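Side-chain contacts in protein-glutamine deamidase Cif (Burkholderia pseudomallei, PDB 3GQM), which converts a glutamine side chain of host NEDD8 to glutamate, which abolishes cullin-RING ubiquitin ligase activity and inhibits the host cell cycle: residues Q42-E47 / R51-D56; L61-D66 / Q270-L275; T133-H138 / V204-L209; V150-G155 / Q211-D216. One frame throughout, in Å; residues are numbered along the deposited sequence.

In the fold
From the N terminus, contact 1 closes first: it folds the loop after helix 29-42 onto helix 47-53 within a few residues. Contact 2 opens next, at 61-66, and closes only at 270-275, bringing the C-terminal helix 262-273 back to the N-terminal helical region. The two adjoin, and R65 NH1 of contact 2 probably donates to V52 O of contact 1. Within the long loop of contact 2 lie contacts 3 and 4, whose segments alternate along the chain. Both use helix 206-212, which packs on helix 135-139 in contact 3 and on strand 147-154 in contact 4. F135 touches L213 between them, on the opposite side of the chain's centre from contacts 1 and 2.

Contact 1: residues Q42-E47 / R51-D56; sequences QSLSGE and RVMWND
R51 NH2 has two partners, the carboxylate of E47 in a salt bridge and the main-chain oxygen of F97. The E47 OE2 to R51 NH2 distance of 2.5 Å is unusually short, so its exact value is doubtful, and the bond is bent, with an N-H...O angle of 142°. OE2 is the carboxylate oxygen of the salt bridge. The carboxylate and guanidinium planes stand 90° apart. E47 runs out fully extended beside R51, which bends at its second and third torsions to bring its nitrogens back; E47 CG thereby lies over one face of the guanidinium, 3.4 Å from R51 NH2. The backbones are joined as well: R51 N donates to E47 O at 3.0 Å, a backbone bond in the first turn of helix 47-53, for which G46 is the N-cap. The acidic side chain so close to the helix start would probably be favoured by the helix dipole.

Helix 29-42 and helix 47-53 are joined by a short turn, and L44 in that turn packs against M53 and W54 at the end of the second helix. Its CD2 lies 3.6 Å from W54 CZ2, while its CG comes within 3.7 Å of W54 NE1, a buried nitrogen that has no partner in the model. The other methyl, L44 CD1, reaches M53 CG at 3.9 Å. With M53 CG anti to its backbone N (chi1 -159°), that carbon lies 3.5 Å above the W54 ring plane, over its centre. M53 and W54 also touch I111 of helix 104-116, the helix that starts at the probable active-site residue C104.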
loop_
_atom_site.group_PDB
_atom_site.type_symbol
_atom_site.label_atom_id
_atom_site.label_comp_id
_atom_site.label_asym_id
_atom_site.label_seq_id
_atom_site.Cartn_x
_atom_site.Cartn_y
_atom_site.Cartn_z
ATOM N N GLN A 42 0.069 -9.460 11.808
ATOM C CA GLN A 42 -0.084 -9.768 13.245
ATOM C C GLN A 42 1.071 -9.199 14.061
ATOM O O GLN A 42 0.903 -8.864 15.217
ATOM C CB GLN A 42 -0.132 -11.291 13.490
ATOM C CG GLN A 42 -1.246 -12.026 12.755
ATOM C CD GLN A 42 -1.061 -13.562 12.687
ATOM O OE1 GLN A 42 -1.734 -14.235 11.901
ATOM N NE2 GLN A 42 -0.165 -14.112 13.520
ATOM N N SER A 43 2.247 -9.099 13.471
ATOM C CA SER A 43 3.451 -8.655 14.208
ATOM C C SER A 43 3.485 -7.139 14.490
ATOM O O SER A 43 4.308 -6.655 15.263
ATOM C CB SER A 43 4.687 -9.025 13.414
ATOM O OG SER A 43 4.899 -8.095 12.336
ATOM N N LEU A 44 2.578 -6.405 13.861
ATOM C CA LEU A 44 2.622 -4.942 13.835
ATOM C C LEU A 44 2.043 -4.387 15.126
ATOM O O LEU A 44 1.988 -3.166 15.334
ATOM C CB LEU A 44 1.835 -4.443 12.628
ATOM C CG LEU A 44 2.511 -4.087 11.288
ATOM C CD1 LEU A 44 3.833 -4.781 10.988
ATOM C CD2 LEU A 44 1.506 -4.272 10.175
ATOM N N SER A 45 1.594 -5.289 15.997
ATOM C CA SER A 45 1.185 -4.883 17.332
ATOM C C SER A 45 2.462 -4.783 18.152
ATOM O O SER A 45 2.454 -4.164 19.203
ATOM C CB SER A 45 0.194 -5.887 17.949
ATOM O OG SER A 45 0.730 -7.193 17.865
ATOM N N GLY A 46 3.542 -5.386 17.646
ATOM C CA GLY A 46 4.884 -5.278 18.218
ATOM C C GLY A 46 5.565 -3.935 17.896
ATOM O O GLY A 46 5.520 -3.429 16.749
ATOM N N GLU A 47 6.209 -3.366 18.911
ATOM C CA GLU A 47 6.785 -2.027 18.809
ATOM C C GLU A 47 7.862 -1.999 17.746
ATOM O O GLU A 47 7.815 -1.178 16.839
ATOM C CB GLU A 47 7.343 -1.563 20.158
ATOM C CG GLU A 47 7.422 -0.080 20.283
ATOM C CD GLU A 47 8.177 0.387 21.538
ATOM O OE1 GLU A 47 8.309 -0.387 22.524
ATOM O OE2 GLU A 47 8.647 1.541 21.528
ATOM N N ARG A 51 7.438 0.087 14.096
ATOM C CA ARG A 51 8.340 1.220 13.744
ATOM C C ARG A 51 9.232 0.967 12.532
ATOM O O ARG A 51 9.505 1.878 11.730
ATOM C CB ARG A 51 9.225 1.576 14.943
ATOM C CG ARG A 51 8.429 2.068 16.127
ATOM C CD ARG A 51 9.187 3.141 16.886
ATOM N NE ARG A 51 8.890 3.056 18.314
ATOM C CZ ARG A 51 7.776 3.500 18.887
ATOM N NH1 ARG A 51 6.833 4.097 18.155
ATOM N NH2 ARG A 51 7.607 3.351 20.198
ATOM N N VAL A 52 9.715 -0.261 12.407
ATOM C CA VAL A 52 10.493 -0.639 11.233
ATOM C C VAL A 52 9.615 -0.669 9.951
ATOM O O VAL A 52 10.037 -0.220 8.900
ATOM C CB VAL A 52 11.274 -1.964 11.479
ATOM C CG1 VAL A 52 11.755 -2.575 10.183
ATOM C CG2 VAL A 52 12.494 -1.695 12.434
ATOM N N MET A 53 8.389 -1.144 10.069
ATOM C CA MET A 53 7.447 -1.221 8.918
ATOM C C MET A 53 7.005 0.195 8.459
ATOM O O MET A 53 7.146 0.532 7.283
ATOM C CB MET A 53 6.227 -2.082 9.287
ATOM C CG MET A 53 5.448 -2.653 8.115
ATOM S SD MET A 53 6.549 -3.493 6.929
ATOM C CE MET A 53 5.956 -2.742 5.420
ATOM N N TRP A 54 6.533 1.007 9.400
ATOM C CA TRP A 54 5.897 2.279 9.097
ATOM C C TRP A 54 6.839 3.437 9.450
ATOM O O TRP A 54 6.800 4.003 10.533
ATOM C CB TRP A 54 4.550 2.396 9.818
ATOM C CG TRP A 54 3.631 1.159 9.680
ATOM C CD1 TRP A 54 2.969 0.504 10.693
ATOM C CD2 TRP A 54 3.297 0.448 8.461
ATOM N NE1 TRP A 54 2.244 -0.547 10.188
ATOM C CE2 TRP A 54 2.416 -0.604 8.821
ATOM C CE3 TRP A 54 3.654 0.604 7.115
ATOM C CZ2 TRP A 54 1.900 -1.510 7.879
ATOM C CZ3 TRP A 54 3.118 -0.266 6.176
ATOM C CH2 TRP A 54 2.239 -1.299 6.561
ATOM N N ASN A 55 7.758 3.738 8.557
ATOM C CA ASN A 55 8.703 4.802 8.801
ATOM C C ASN A 55 8.774 5.466 7.439
ATOM O O ASN A 55 8.554 4.805 6.418
ATOM C CB ASN A 55 10.062 4.224 9.251
ATOM C CG ASN A 55 11.072 5.309 9.603
ATOM O OD1 ASN A 55 11.808 5.765 8.742
ATOM N ND2 ASN A 55 11.067 5.766 10.849
ATOM N N ASP A 56 9.025 6.761 7.412
ATOM C CA ASP A 56 9.013 7.471 6.128
ATOM C C ASP A 56 10.388 7.776 5.546
ATOM O O ASP A 56 10.495 8.631 4.673
ATOM C CB ASP A 56 8.183 8.751 6.212
ATOM C CG ASP A 56 8.718 9.718 7.260
ATOM O OD1 ASP A 56 8.026 10.711 7.516
ATOM O OD2 ASP A 56 9.813 9.483 7.840
#

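Contact 2: residues L61-D66 / Q270-L275; sequences LLIARD and QYVAGL
The ring of Y271 and the branched side chain of I63 meet obliquely, with neither a clean face nor a clean edge presented. Ring atom Y271 CD2 lies 3.8 Å from I63 CG2, and the next atom, Y271 CE2, is 4.1 Å from I63 CB, so the methyl and the branching carbon sit alongside one flank of the tyrosine. The same run of the ring continues over the I63 backbone, where Y271 OH comes to 3.6 Å from I63 O, near enough for packing. The I63 torsion explains the fit: CG1 lies between the backbone N and the carbonyl carbon (chi1 55°), which leaves CG2 anti to the carbonyl carbon and directed at the ring.

On the neighbouring pair the geometry differs. L62 and V272 cross at about a right angle, with one methyl meeting another: L62 CD2 to V272 CG2 is 3.6 Å. V272 CG2 also lies 4.4 Å from I63 CG2, so this methyl touches L62 and I63, two residues of the 3-10 turn 62-64.

That turn lies between helices 47-53 and 67-80, and the contact docks the last turn of the C-terminal helix 262-273 onto it. L62 and V272 are buried and also reach V52 and L114, so the leucine-valine pair lies where this turn meets helices 47-53, 104-116 and 262-273, whereas Y271 lies exposed at its margin. L62 CA lies 3.9 Å above the R65 guanidinium plane, offset toward the rim. R65 NH2 donates to R57 O and to N110 OD1.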
loop_
_atom_site.group_PDB
_atom_site.type_symbol
_atom_site.label_atom_id
_atom_site.label_comp_id
_atom_site.label_asym_id
_atom_site.label_seq_id
_atom_site.Cartn_x
_atom_site.Cartn_y
_atom_site.Cartn_z
ATOM N N LEU A 61 17.372 1.115 3.041
ATOM C CA LEU A 61 16.699 -0.187 2.945
ATOM C C LEU A 61 15.741 -0.266 4.080
ATOM O O LEU A 61 16.131 0.059 5.222
ATOM C CB LEU A 61 17.678 -1.357 3.102
ATOM C CG LEU A 61 18.442 -1.874 1.873
ATOM C CD1 LEU A 61 19.348 -2.976 2.347
ATOM C CD2 LEU A 61 17.506 -2.381 0.715
ATOM N N LEU A 62 14.510 -0.711 3.798
ATOM C CA LEU A 62 13.568 -0.946 4.887
ATOM C C LEU A 62 14.195 -1.762 6.019
ATOM O O LEU A 62 14.067 -1.394 7.201
ATOM C CB LEU A 62 12.245 -1.586 4.411
ATOM C CG LEU A 62 11.084 -1.652 5.439
ATOM C CD1 LEU A 62 9.696 -1.548 4.673
ATOM C CD2 LEU A 62 11.088 -2.894 6.342
ATOM N N ILE A 63 14.875 -2.862 5.673
ATOM C CA ILE A 63 15.322 -3.796 6.717
ATOM C C ILE A 63 16.564 -3.268 7.406
ATOM O O ILE A 63 16.962 -3.809 8.398
ATOM C CB ILE A 63 15.602 -5.234 6.178
ATOM C CG1 ILE A 63 16.617 -5.156 5.023
ATOM C CG2 ILE A 63 14.265 -5.952 5.798
ATOM C CD1 ILE A 63 17.215 -6.474 4.631
ATOM N N ALA A 64 17.180 -2.218 6.877
ATOM C CA ALA A 64 18.291 -1.594 7.592
ATOM C C ALA A 64 17.835 -0.661 8.691
ATOM O O ALA A 64 18.694 -0.101 9.398
ATOM C CB ALA A 64 19.238 -0.873 6.637
ATOM N N ARG A 65 16.511 -0.476 8.845
ATOM C CA ARG A 65 15.965 0.379 9.907
ATOM C C ARG A 65 16.174 -0.156 11.326
ATOM O O ARG A 65 15.781 -1.280 11.654
ATOM C CB ARG A 65 14.465 0.660 9.704
ATOM C CG ARG A 65 14.164 1.500 8.454
ATOM C CD ARG A 65 12.693 1.439 8.115
ATOM N NE ARG A 65 12.387 2.250 6.931
ATOM C CZ ARG A 65 11.189 2.330 6.370
ATOM N NH1 ARG A 65 10.139 1.634 6.876
ATOM N NH2 ARG A 65 11.037 3.115 5.321
ATOM N N ASP A 66 16.714 0.695 12.192
ATOM C CA ASP A 66 17.011 0.314 13.566
ATOM C C ASP A 66 15.908 0.822 14.439
ATOM O O ASP A 66 15.766 2.013 14.547
ATOM C CB ASP A 66 18.304 0.997 14.005
ATOM C CG ASP A 66 18.914 0.370 15.257
ATOM O OD1 ASP A 66 18.219 -0.344 16.034
ATOM O OD2 ASP A 66 20.130 0.601 15.443
ATOM N N GLN A 270 9.676 -11.794 6.962
ATOM C CA GLN A 270 9.972 -12.680 8.110
ATOM C C GLN A 270 10.875 -11.926 9.069
ATOM O O GLN A 270 10.642 -11.916 10.273
ATOM C CB GLN A 270 10.640 -14.009 7.676
ATOM N N TYR A 271 11.896 -11.301 8.517
ATOM C CA TYR A 271 12.782 -10.485 9.293
ATOM C C TYR A 271 11.988 -9.452 10.119
ATOM O O TYR A 271 12.112 -9.395 11.354
ATOM C CB TYR A 271 13.816 -9.803 8.391
ATOM C CG TYR A 271 14.615 -8.770 9.152
ATOM C CD1 TYR A 271 15.790 -9.122 9.817
ATOM C CD2 TYR A 271 14.153 -7.455 9.261
ATOM C CE1 TYR A 271 16.496 -8.188 10.548
ATOM C CE2 TYR A 271 14.841 -6.521 9.984
ATOM C CZ TYR A 271 16.008 -6.886 10.625
ATOM O OH TYR A 271 16.690 -5.933 11.327
ATOM N N VAL A 272 11.134 -8.673 9.440
ATOM C CA VAL A 272 10.380 -7.622 10.095
ATOM C C VAL A 272 9.462 -8.204 11.144
ATOM O O VAL A 272 9.376 -7.684 12.273
ATOM C CB VAL A 272 9.568 -6.725 9.074
ATOM C CG1 VAL A 272 8.650 -5.744 9.851
ATOM C CG2 VAL A 272 10.524 -5.964 8.144
ATOM N N ALA A 273 8.787 -9.296 10.782
ATOM C CA ALA A 273 7.960 -9.991 11.730
ATOM C C ALA A 273 8.782 -10.577 12.889
ATOM O O ALA A 273 8.223 -10.880 13.925
ATOM C CB ALA A 273 7.092 -11.087 11.049
ATOM N N GLY A 274 10.089 -10.747 12.716
ATOM C CA GLY A 274 10.908 -11.414 13.752
ATOM C C GLY A 274 10.962 -10.555 15.009
ATOM O O GLY A 274 11.839 -10.740 15.873
ATOM N N LEU A 275 9.987 -9.646 15.100
ATOM C CA LEU A 275 9.981 -8.493 15.991
ATOM C C LEU A 275 11.357 -7.934 15.959
ATOM O O LEU A 275 12.012 -7.795 17.004
ATOM C CB LEU A 275 9.483 -8.799 17.410
ATOM C CG LEU A 275 8.927 -7.694 18.366
ATOM C CD1 LEU A 275 9.923 -7.278 19.441
ATOM C CD2 LEU A 275 8.272 -6.452 17.713
#

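Contact 3: residues T133-H138 / V204-L209; sequences TSFAEH and VSLDEL
F135 and L209 bring their backbones closest, with CA atoms 7.5 Å apart, where the first turn of helix 135-139 faces that of helix 206-212. Each helix starts with a serine N-cap. S134 OG accepts from E137 N at 2.9 Å, and S205 OG plays the same part for E208 N, although the position of that hydroxyl is less certain. The two helices are also joined by a hydrogen bond from A136 N to N210 OD1.

F135 extends its CG away from the backbone N (chi1 -178°), which carries the ring out to the second helix. Ring atom F135 CE2 does most of the touching: it lies 3.5 Å from L206 CD2 and 3.9 Å from L209 CB, and L209 CD1 follows at 4.1 Å. L206 crosses the phenyl at about a right angle and L209 obliquely, so two leucines one helical turn apart meet the same end of the ring. F135 and L209 also pack on I163 of strand 159-165; the L209 side chain is about 10 Å from those of H159 and Q179, probable active-site residues. The side-chain contact itself is purely apolar, so the phenyl and the two leucines are held by van der Waals packing and burial of apolar surface.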
loop_
_atom_site.group_PDB
_atom_site.type_symbol
_atom_site.label_atom_id
_atom_site.label_comp_id
_atom_site.label_asym_id
_atom_site.label_seq_id
_atom_site.Cartn_x
_atom_site.Cartn_y
_atom_site.Cartn_z
ATOM N N THR A 133 -0.397 5.904 -20.013
ATOM C CA THR A 133 -0.435 4.528 -20.431
ATOM C C THR A 133 -1.680 3.954 -19.789
ATOM O O THR A 133 -1.996 4.255 -18.614
ATOM C CB THR A 133 0.825 3.757 -19.969
ATOM O OG1 THR A 133 1.992 4.553 -20.223
ATOM C CG2 THR A 133 0.983 2.431 -20.711
ATOM N N SER A 134 -2.418 3.156 -20.564
ATOM C CA SER A 134 -3.485 2.367 -19.974
ATOM C C SER A 134 -2.821 1.236 -19.151
ATOM O O SER A 134 -1.710 0.748 -19.482
ATOM C CB SER A 134 -4.407 1.819 -21.059
ATOM O OG SER A 134 -4.065 0.486 -21.388
ATOM N N PHE A 135 -3.507 0.822 -18.093
ATOM C CA PHE A 135 -3.061 -0.274 -17.292
ATOM C C PHE A 135 -2.970 -1.582 -18.123
ATOM O O PHE A 135 -1.994 -2.349 -17.980
ATOM C CB PHE A 135 -3.986 -0.419 -16.069
ATOM C CG PHE A 135 -3.587 -1.511 -15.124
ATOM C CD1 PHE A 135 -2.450 -1.403 -14.346
ATOM C CD2 PHE A 135 -4.358 -2.636 -14.986
ATOM C CE1 PHE A 135 -2.092 -2.410 -13.461
ATOM C CE2 PHE A 135 -3.986 -3.641 -14.096
ATOM C CZ PHE A 135 -2.852 -3.514 -13.346
ATOM N N ALA A 136 -3.968 -1.839 -18.978
ATOM C CA ALA A 136 -3.935 -3.043 -19.818
ATOM C C ALA A 136 -2.721 -3.056 -20.724
ATOM O O ALA A 136 -2.086 -4.086 -20.878
ATOM C CB ALA A 136 -5.206 -3.212 -20.641
ATOM N N GLU A 137 -2.392 -1.895 -21.279
ATOM C CA GLU A 137 -1.284 -1.770 -22.206
ATOM C C GLU A 137 -0.042 -2.185 -21.459
ATOM O O GLU A 137 0.717 -3.053 -21.918
ATOM C CB GLU A 137 -1.126 -0.316 -22.685
ATOM C CG GLU A 137 -0.126 -0.172 -23.808
ATOM C CD GLU A 137 0.064 1.261 -24.319
ATOM O OE1 GLU A 137 -0.575 2.207 -23.791
ATOM O OE2 GLU A 137 0.876 1.427 -25.264
ATOM N N HIS A 138 0.140 -1.572 -20.289
ATOM C CA HIS A 138 1.323 -1.830 -19.481
ATOM C C HIS A 138 1.467 -3.290 -19.028
ATOM O O HIS A 138 2.518 -3.891 -19.230
ATOM C CB HIS A 138 1.414 -0.871 -18.297
ATOM C CG HIS A 138 2.675 -1.039 -17.521
ATOM N ND1 HIS A 138 3.897 -0.615 -17.997
ATOM C CD2 HIS A 138 2.920 -1.647 -16.337
ATOM C CE1 HIS A 138 4.837 -0.928 -17.125
ATOM N NE2 HIS A 138 4.270 -1.547 -16.105
ATOM N N VAL A 204 -8.564 -9.697 -7.985
ATOM C CA VAL A 204 -9.321 -8.618 -8.582
ATOM C C VAL A 204 -9.273 -8.730 -10.106
ATOM O O VAL A 204 -8.282 -9.224 -10.702
ATOM C CB VAL A 204 -8.785 -7.226 -8.102
ATOM C CG1 VAL A 204 -9.320 -6.155 -8.970
ATOM C CG2 VAL A 204 -9.238 -7.015 -6.668
ATOM N N SER A 205 -10.367 -8.309 -10.738
ATOM C CA SER A 205 -10.462 -8.340 -12.183
ATOM C C SER A 205 -9.461 -7.374 -12.851
ATOM O O SER A 205 -9.539 -6.165 -12.621
ATOM C CB SER A 205 -11.890 -7.960 -12.606
ATOM O OG SER A 205 -11.904 -7.780 -14.009
ATOM N N LEU A 206 -8.553 -7.878 -13.690
ATOM C CA LEU A 206 -7.678 -6.982 -14.485
ATOM C C LEU A 206 -8.494 -6.072 -15.403
ATOM O O LEU A 206 -8.121 -4.903 -15.651
ATOM C CB LEU A 206 -6.593 -7.751 -15.241
ATOM C CG LEU A 206 -5.473 -8.038 -14.223
ATOM C CD1 LEU A 206 -5.096 -9.499 -14.224
ATOM C CD2 LEU A 206 -4.280 -7.139 -14.452
ATOM N N ASP A 207 -9.633 -6.608 -15.834
ATOM C CA ASP A 207 -10.666 -5.902 -16.575
ATOM C C ASP A 207 -11.231 -4.717 -15.849
ATOM O O ASP A 207 -11.260 -3.625 -16.376
ATOM C CB ASP A 207 -11.846 -6.845 -16.746
ATOM C CG ASP A 207 -12.345 -6.870 -18.102
ATOM O OD1 ASP A 207 -13.437 -6.299 -18.311
ATOM O OD2 ASP A 207 -11.637 -7.486 -18.953
ATOM N N GLU A 208 -11.740 -4.939 -14.647
ATOM C CA GLU A 208 -12.215 -3.809 -13.878
ATOM C C GLU A 208 -11.100 -2.826 -13.552
ATOM O O GLU A 208 -11.321 -1.615 -13.599
ATOM C CB GLU A 208 -12.895 -4.291 -12.611
ATOM C CG GLU A 208 -14.104 -5.169 -12.867
ATOM C CD GLU A 208 -14.903 -5.370 -11.603
ATOM O OE1 GLU A 208 -16.092 -5.015 -11.586
ATOM O OE2 GLU A 208 -14.347 -5.815 -10.595
ATOM N N LEU A 209 -9.919 -3.339 -13.197
ATOM C CA LEU A 209 -8.763 -2.474 -12.908
ATOM C C LEU A 209 -8.435 -1.592 -14.120
ATOM O O LEU A 209 -8.147 -0.401 -13.967
ATOM C CB LEU A 209 -7.499 -3.277 -12.504
ATOM C CG LEU A 209 -7.427 -3.721 -11.039
ATOM C CD1 LEU A 209 -6.265 -4.690 -10.826
ATOM C CD2 LEU A 209 -7.306 -2.486 -10.132
#

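Contact 4: residues V150-G155 / Q211-D216; sequences VIVNDG and QLLSKD
V152 and L213 meet methyl to methyl: with CG1 anti to its backbone N (chi1 -179°), V152 presents that atom to L213 CD1 at 4.3 Å. L213, past the end of helix 206-212, has an unusual pair of torsions, chi1 -96° and chi2 28°, which fold its CD1 back to the strand. L212 holds a more ordinary shape and reaches with its CD1 to 4.4 Å from D154 OD2, the same separation as from L213 CD1 to that oxygen.

V152 and D154 alternate with N153 along strand 147-154, so both point to the face of the antiparallel sheet that helix 206-212 covers. L253 of the neighbouring strand packs on V152, D154 and L213. The polar end of D154 is satisfied from outside this pair: D154 OD2 forms a salt bridge with R156 NH2, which also donates to L212 O, and D154 OD1 accepts from L157 N. R156 ties the strand end to the helix end, close to the probable active-site residue H159, whose side chain is about 5 Å from that of D154. At the helix exit, S214 OG donates to Q211 O at 2.8 Å, and S214 N approaches that oxygen from the same face at 3.2 Å.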
loop_
_atom_site.group_PDB
_atom_site.type_symbol
_atom_site.label_atom_id
_atom_site.label_comp_id
_atom_site.label_asym_id
_atom_site.label_seq_id
_atom_site.Cartn_x
_atom_site.Cartn_y
_atom_site.Cartn_z
ATOM N N VAL A 150 2.654 -2.982 -8.639
ATOM C CA VAL A 150 2.408 -1.691 -9.272
ATOM C C VAL A 150 1.955 -0.758 -8.195
ATOM O O VAL A 150 1.058 -1.086 -7.419
ATOM C CB VAL A 150 1.282 -1.763 -10.310
ATOM C CG1 VAL A 150 0.950 -0.389 -10.847
ATOM C CG2 VAL A 150 1.673 -2.714 -11.464
ATOM N N ILE A 151 2.605 0.392 -8.106
ATOM C CA ILE A 151 2.204 1.381 -7.112
ATOM C C ILE A 151 1.406 2.447 -7.852
ATOM O O ILE A 151 1.824 2.972 -8.916
ATOM C CB ILE A 151 3.420 1.945 -6.267
ATOM C CG1 ILE A 151 2.945 2.993 -5.249
ATOM C CG2 ILE A 151 4.584 2.398 -7.194
ATOM C CD1 ILE A 151 3.940 3.233 -4.025
ATOM N N VAL A 152 0.248 2.756 -7.290
ATOM C CA VAL A 152 -0.667 3.637 -7.976
ATOM C C VAL A 152 -0.875 4.881 -7.177
ATOM O O VAL A 152 -1.220 4.847 -5.969
ATOM C CB VAL A 152 -2.062 2.929 -8.239
ATOM C CG1 VAL A 152 -3.048 3.862 -9.005
ATOM C CG2 VAL A 152 -1.847 1.676 -8.998
ATOM N N ASN A 153 -0.695 5.985 -7.879
ATOM C CA ASN A 153 -0.979 7.279 -7.356
ATOM C C ASN A 153 -2.208 7.874 -8.092
ATOM O O ASN A 153 -2.111 8.448 -9.171
ATOM C CB ASN A 153 0.289 8.165 -7.433
ATOM C CG ASN A 153 0.110 9.475 -6.689
ATOM O OD1 ASN A 153 -1.000 9.959 -6.542
ATOM N ND2 ASN A 153 1.200 10.052 -6.229
ATOM N N ASP A 154 -3.374 7.701 -7.478
ATOM C CA ASP A 154 -4.640 8.056 -8.090
ATOM C C ASP A 154 -5.179 9.405 -7.659
ATOM O O ASP A 154 -5.825 9.491 -6.598
ATOM C CB ASP A 154 -5.691 6.963 -7.774
ATOM C CG ASP A 154 -6.917 7.056 -8.701
ATOM O OD1 ASP A 154 -7.457 8.203 -8.874
ATOM O OD2 ASP A 154 -7.301 5.992 -9.270
ATOM N N GLY A 155 -4.929 10.453 -8.479
ATOM C CA GLY A 155 -5.459 11.837 -8.241
ATOM C C GLY A 155 -6.994 12.033 -8.249
ATOM O O GLY A 155 -7.528 13.012 -7.696
ATOM N N GLN A 211 -10.463 -0.518 -16.389
ATOM C CA GLN A 211 -11.517 0.508 -16.455
ATOM C C GLN A 211 -11.354 1.579 -15.389
ATOM O O GLN A 211 -11.473 2.794 -15.686
ATOM C CB GLN A 211 -12.919 -0.131 -16.308
ATOM C CG GLN A 211 -13.393 -0.827 -17.561
ATOM C CD GLN A 211 -14.471 -1.898 -17.292
ATOM O OE1 GLN A 211 -14.332 -3.046 -17.704
ATOM N NE2 GLN A 211 -15.542 -1.517 -16.609
ATOM N N LEU A 212 -11.114 1.150 -14.145
ATOM C CA LEU A 212 -10.856 2.070 -13.051
ATOM C C LEU A 212 -9.722 3.010 -13.392
ATOM O O LEU A 212 -9.793 4.208 -13.134
ATOM C CB LEU A 212 -10.530 1.329 -11.723
ATOM C CG LEU A 212 -9.965 2.178 -10.580
ATOM C CD1 LEU A 212 -10.808 3.480 -10.334
ATOM C CD2 LEU A 212 -9.847 1.365 -9.238
ATOM N N LEU A 213 -8.663 2.459 -13.945
ATOM C CA LEU A 213 -7.431 3.182 -14.091
ATOM C C LEU A 213 -7.425 3.971 -15.406
ATOM O O LEU A 213 -6.439 4.527 -15.766
ATOM C CB LEU A 213 -6.216 2.216 -13.972
ATOM C CG LEU A 213 -5.455 2.032 -12.598
ATOM C CD1 LEU A 213 -6.269 2.257 -11.405
ATOM C CD2 LEU A 213 -4.690 0.687 -12.436
ATOM N N SER A 214 -8.523 4.082 -16.119
ATOM C CA SER A 214 -8.398 4.750 -17.411
ATOM C C SER A 214 -8.719 6.220 -17.258
ATOM O O SER A 214 -9.330 6.655 -16.267
ATOM C CB SER A 214 -9.329 4.119 -18.439
ATOM O OG SER A 214 -10.652 4.187 -17.972
ATOM N N LYS A 215 -8.332 6.985 -18.268
ATOM C CA LYS A 215 -8.752 8.375 -18.327
ATOM C C LYS A 215 -10.272 8.473 -18.328
ATOM O O LYS A 215 -10.841 9.306 -17.662
ATOM C CB LYS A 215 -8.196 9.032 -19.593
ATOM C CG LYS A 215 -6.816 9.532 -19.395
ATOM N N ASP A 216 -10.937 7.621 -19.090
ATOM C CA ASP A 216 -12.376 7.731 -19.217
ATOM C C ASP A 216 -13.150 7.529 -17.911
ATOM O O ASP A 216 -14.326 7.904 -17.820
ATOM C CB ASP A 216 -12.859 6.792 -20.292
ATOM C CG ASP A 216 -12.667 7.373 -21.683
ATOM O OD1 ASP A 216 -12.422 8.617 -21.802
ATOM O OD2 ASP A 216 -12.743 6.579 -22.646
#